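Local structure of dTDP-glucose 4,6-dehydratase (Klebsiella pneumoniae, 5U4Q) at residues A[210-221]-A[264-275]. The protein binds NAD and probably catalyses the dehydration of dTDP-glucose to its 4-keto-6-deoxy derivative. Numbering follows the deposited sequence.
Sequences VYNYGKMKRDFT and GNSSPVELMDYI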
# COMPACT_ATOMS: atom_id res chain seq x y z
N VAL A 210 24.37 2.84 20.72
CA VAL A 210 25.20 1.84 20.06
C VAL A 210 24.69 0.45 20.41
O VAL A 210 24.75 0.05 21.57
CB VAL A 210 26.68 2.00 20.49
CG1 VAL A 210 27.57 0.95 19.83
CG2 VAL A 210 27.18 3.42 20.18
N TYR A 211 24.21 -0.28 19.41
CA TYR A 211 23.69 -1.65 19.58
C TYR A 211 24.72 -2.72 19.23
O TYR A 211 25.59 -2.50 18.39
CB TYR A 211 22.47 -1.86 18.67
CG TYR A 211 21.28 -1.03 19.04
CD1 TYR A 211 21.12 0.27 18.55
CD2 TYR A 211 20.30 -1.53 19.90
CE1 TYR A 211 20.02 1.04 18.90
CE2 TYR A 211 19.20 -0.77 20.26
CZ TYR A 211 19.07 0.52 19.75
OH TYR A 211 17.97 1.27 20.11
N ASN A 212 24.59 -3.88 19.88
CA ASN A 212 25.43 -5.06 19.60
C ASN A 212 26.94 -4.75 19.52
O ASN A 212 27.64 -5.18 18.58
CB ASN A 212 24.93 -5.72 18.30
CG ASN A 212 25.62 -7.06 17.99
OD1 ASN A 212 26.09 -7.78 18.88
ND2 ASN A 212 25.67 -7.40 16.70
N TYR A 213 27.43 -4.01 20.51
CA TYR A 213 28.86 -3.68 20.63
C TYR A 213 29.39 -2.94 19.38
O TYR A 213 30.58 -3.05 19.06
CB TYR A 213 29.69 -4.94 20.91
CG TYR A 213 29.64 -5.48 22.34
CD1 TYR A 213 28.54 -6.20 22.81
CD2 TYR A 213 30.71 -5.28 23.22
CE1 TYR A 213 28.50 -6.70 24.10
CE2 TYR A 213 30.68 -5.78 24.51
CZ TYR A 213 29.57 -6.49 24.95
OH TYR A 213 29.52 -7.00 26.22
N GLY A 214 28.52 -2.20 18.70
CA GLY A 214 28.92 -1.46 17.49
C GLY A 214 29.17 -2.35 16.29
O GLY A 214 29.61 -1.86 15.24
N LYS A 215 28.87 -3.65 16.41
CA LYS A 215 29.12 -4.59 15.31
C LYS A 215 27.93 -4.81 14.39
O LYS A 215 27.98 -5.69 13.53
CB LYS A 215 29.63 -5.95 15.85
CG LYS A 215 31.11 -5.95 16.20
CD LYS A 215 31.71 -7.35 16.03
CE LYS A 215 33.22 -7.29 15.95
NZ LYS A 215 33.81 -8.65 15.81
N MSE A 216 26.89 -3.99 14.53
CA MSE A 216 25.73 -4.08 13.63
C MSE A 216 26.20 -3.71 12.25
O MSE A 216 26.86 -2.69 12.08
CB MSE A 216 24.62 -3.12 14.07
CG MSE A 216 23.26 -3.71 13.75
SE MSE A 216 22.97 -5.18 15.04
CE MSE A 216 22.90 -6.69 13.77
N LYS A 217 25.91 -4.56 11.26
CA LYS A 217 26.33 -4.30 9.88
C LYS A 217 25.26 -3.50 9.16
O LYS A 217 24.32 -4.07 8.61
CB LYS A 217 26.64 -5.59 9.12
CG LYS A 217 27.92 -6.29 9.57
CD LYS A 217 28.28 -7.45 8.64
CE LYS A 217 29.44 -8.28 9.18
NZ LYS A 217 30.72 -7.52 9.28
N ARG A 218 25.38 -2.18 9.20
CA ARG A 218 24.44 -1.32 8.51
C ARG A 218 24.84 -1.23 7.03
O ARG A 218 26.02 -1.26 6.68
CB ARG A 218 24.39 0.08 9.14
CG ARG A 218 23.68 0.17 10.50
CD ARG A 218 22.16 0.09 10.39
NE ARG A 218 21.56 1.17 9.58
CZ ARG A 218 21.26 2.41 10.02
NH1 ARG A 218 20.72 3.30 9.18
NH2 ARG A 218 21.52 2.77 11.27
N ASP A 219 23.83 -1.14 6.17
CA ASP A 219 24.04 -1.06 4.76
C ASP A 219 24.02 0.44 4.43
O ASP A 219 22.96 1.05 4.30
CB ASP A 219 22.89 -1.82 4.07
CG ASP A 219 23.12 -2.03 2.62
OD1 ASP A 219 23.53 -1.09 1.91
OD2 ASP A 219 22.87 -3.17 2.16
N PHE A 220 25.21 1.05 4.40
CA PHE A 220 25.41 2.46 4.08
C PHE A 220 26.10 2.55 2.71
O PHE A 220 27.17 1.95 2.51
CB PHE A 220 26.36 3.13 5.12
CG PHE A 220 25.69 3.66 6.37
CD1 PHE A 220 24.71 2.96 7.04
CD2 PHE A 220 26.17 4.84 6.96
CE1 PHE A 220 24.16 3.46 8.23
CE2 PHE A 220 25.63 5.34 8.14
CZ PHE A 220 24.64 4.64 8.78
N THR A 221 25.51 3.32 1.80
CA THR A 221 26.10 3.54 0.49
C THR A 221 26.34 5.01 0.27
O THR A 221 25.46 5.83 0.53
CB THR A 221 25.20 3.02 -0.65
OG1 THR A 221 24.88 1.67 -0.43
CG2 THR A 221 25.91 3.13 -1.98
N GLY A 264 22.19 -0.98 -2.74
CA GLY A 264 22.92 -0.85 -1.48
C GLY A 264 24.37 -1.30 -1.57
O GLY A 264 24.89 -1.48 -2.66
N ASN A 265 24.99 -1.52 -0.42
CA ASN A 265 26.44 -1.76 -0.36
C ASN A 265 26.74 -3.03 0.42
O ASN A 265 26.42 -3.13 1.61
CB ASN A 265 27.12 -0.52 0.30
CG ASN A 265 28.64 -0.61 0.38
OD1 ASN A 265 29.26 -1.56 -0.11
ND2 ASN A 265 29.24 0.40 1.01
N SER A 266 27.39 -3.98 -0.25
CA SER A 266 27.75 -5.27 0.36
C SER A 266 28.99 -5.25 1.27
O SER A 266 29.29 -6.25 1.89
CB SER A 266 27.92 -6.32 -0.74
OG SER A 266 28.94 -5.96 -1.67
N SER A 267 29.71 -4.13 1.35
CA SER A 267 30.89 -4.03 2.24
C SER A 267 30.54 -4.53 3.64
O SER A 267 29.45 -4.24 4.11
CB SER A 267 31.41 -2.60 2.33
OG SER A 267 32.27 -2.44 3.47
N PRO A 268 31.47 -5.26 4.31
CA PRO A 268 31.21 -5.82 5.66
C PRO A 268 31.53 -4.85 6.82
O PRO A 268 31.59 -5.28 7.99
CB PRO A 268 32.15 -7.03 5.70
CG PRO A 268 33.34 -6.58 4.92
CD PRO A 268 32.84 -5.59 3.87
N VAL A 269 31.76 -3.58 6.50
CA VAL A 269 32.01 -2.56 7.51
C VAL A 269 30.83 -2.44 8.48
O VAL A 269 29.67 -2.43 8.07
CB VAL A 269 32.27 -1.17 6.88
CG1 VAL A 269 33.65 -1.14 6.21
CG2 VAL A 269 31.14 -0.76 5.94
N GLU A 270 31.15 -2.36 9.77
CA GLU A 270 30.18 -2.29 10.85
C GLU A 270 30.03 -0.86 11.34
O GLU A 270 30.88 -0.03 11.09
CB GLU A 270 30.68 -3.18 12.00
CG GLU A 270 30.72 -4.65 11.59
CD GLU A 270 31.61 -5.53 12.45
OE1 GLU A 270 32.41 -5.02 13.25
OE2 GLU A 270 31.52 -6.77 12.28
N LEU A 271 28.96 -0.60 12.07
CA LEU A 271 28.64 0.75 12.59
C LEU A 271 29.83 1.44 13.26
O LEU A 271 30.12 2.63 13.00
CB LEU A 271 27.43 0.63 13.54
CG LEU A 271 26.81 1.80 14.30
CD1 LEU A 271 27.49 2.05 15.64
CD2 LEU A 271 26.74 3.06 13.46
N MSE A 272 30.57 0.72 14.09
CA MSE A 272 31.70 1.33 14.78
C MSE A 272 32.76 1.82 13.81
O MSE A 272 33.46 2.74 14.13
CB MSE A 272 32.33 0.37 15.82
CG MSE A 272 33.35 1.04 16.74
SE MSE A 272 32.67 2.48 17.89
CE MSE A 272 31.48 1.31 18.92
N ASP A 273 32.88 1.24 12.62
CA ASP A 273 33.89 1.73 11.65
C ASP A 273 33.56 3.17 11.22
O ASP A 273 34.47 4.00 11.04
CB ASP A 273 33.97 0.84 10.40
CG ASP A 273 34.48 -0.57 10.69
OD1 ASP A 273 35.16 -0.78 11.71
OD2 ASP A 273 34.23 -1.47 9.86
N TYR A 274 32.27 3.47 11.05
CA TYR A 274 31.85 4.84 10.69
C TYR A 274 32.05 5.81 11.84
O TYR A 274 32.51 6.91 11.63
CB TYR A 274 30.38 4.88 10.27
CG TYR A 274 30.11 4.15 8.99
CD1 TYR A 274 30.34 4.75 7.77
CD2 TYR A 274 29.63 2.86 9.00
CE1 TYR A 274 30.10 4.08 6.58
CE2 TYR A 274 29.40 2.16 7.82
CZ TYR A 274 29.62 2.79 6.61
OH TYR A 274 29.40 2.11 5.44
N ILE A 275 31.70 5.39 13.06
CA ILE A 275 31.87 6.26 14.22
C ILE A 275 33.35 6.57 14.43
O ILE A 275 33.71 7.72 14.63
CB ILE A 275 31.26 5.63 15.48
CG1 ILE A 275 29.76 5.44 15.26
CG2 ILE A 275 31.51 6.52 16.70
CD1 ILE A 275 29.05 4.79 16.42
O HOH W 1 28.75 -8.19 12.83
O HOH W 2 27.80 -0.07 4.95
O HOH W 3 27.76 -1.05 8.95
O HOH W 4 26.70 -4.02 5.24
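F220 lays CD2 over one face of the Y274 ring, 3.9 Å above its plane, the two planes inclined at 34°. Tyrosine suits the place because its ring packs on F220 while its hydroxyl donates to a water held by R218 O and F220 N. F220 CE1 lies over one face of the R218 guanidinium, whose NH1 is hydrogen-bonded to T183 OG1; the R218 side chain is about 7 Å from the bound NAD. Further along, the start of helix 271-282 is held by the loop: M272 N donates to G214 O (3.0 Å) and L271 N to M216 O (3.0 Å). Glycine suits position 214, because a CB there would strike M272 CE. K217, long enough to reach two acceptors, bends at chi4 (-63°), bringing NZ to P268 O at 2.7 Å and into a salt bridge with E270 OE2 at 3.2 Å, on its anti side but tilted from the carboxylate plane. D219 OD1, an acceptor, receives N265 N (2.8 Å). Asparagine both donates and accepts: N265 ND2 reaches F220 O, while OD1 closes an Asx turn with S267 N. The segments run side by side from the Rossmann sheet to the smaller C-terminal domain, an arrangement typical of extended short-chain dehydrogenases/reductases.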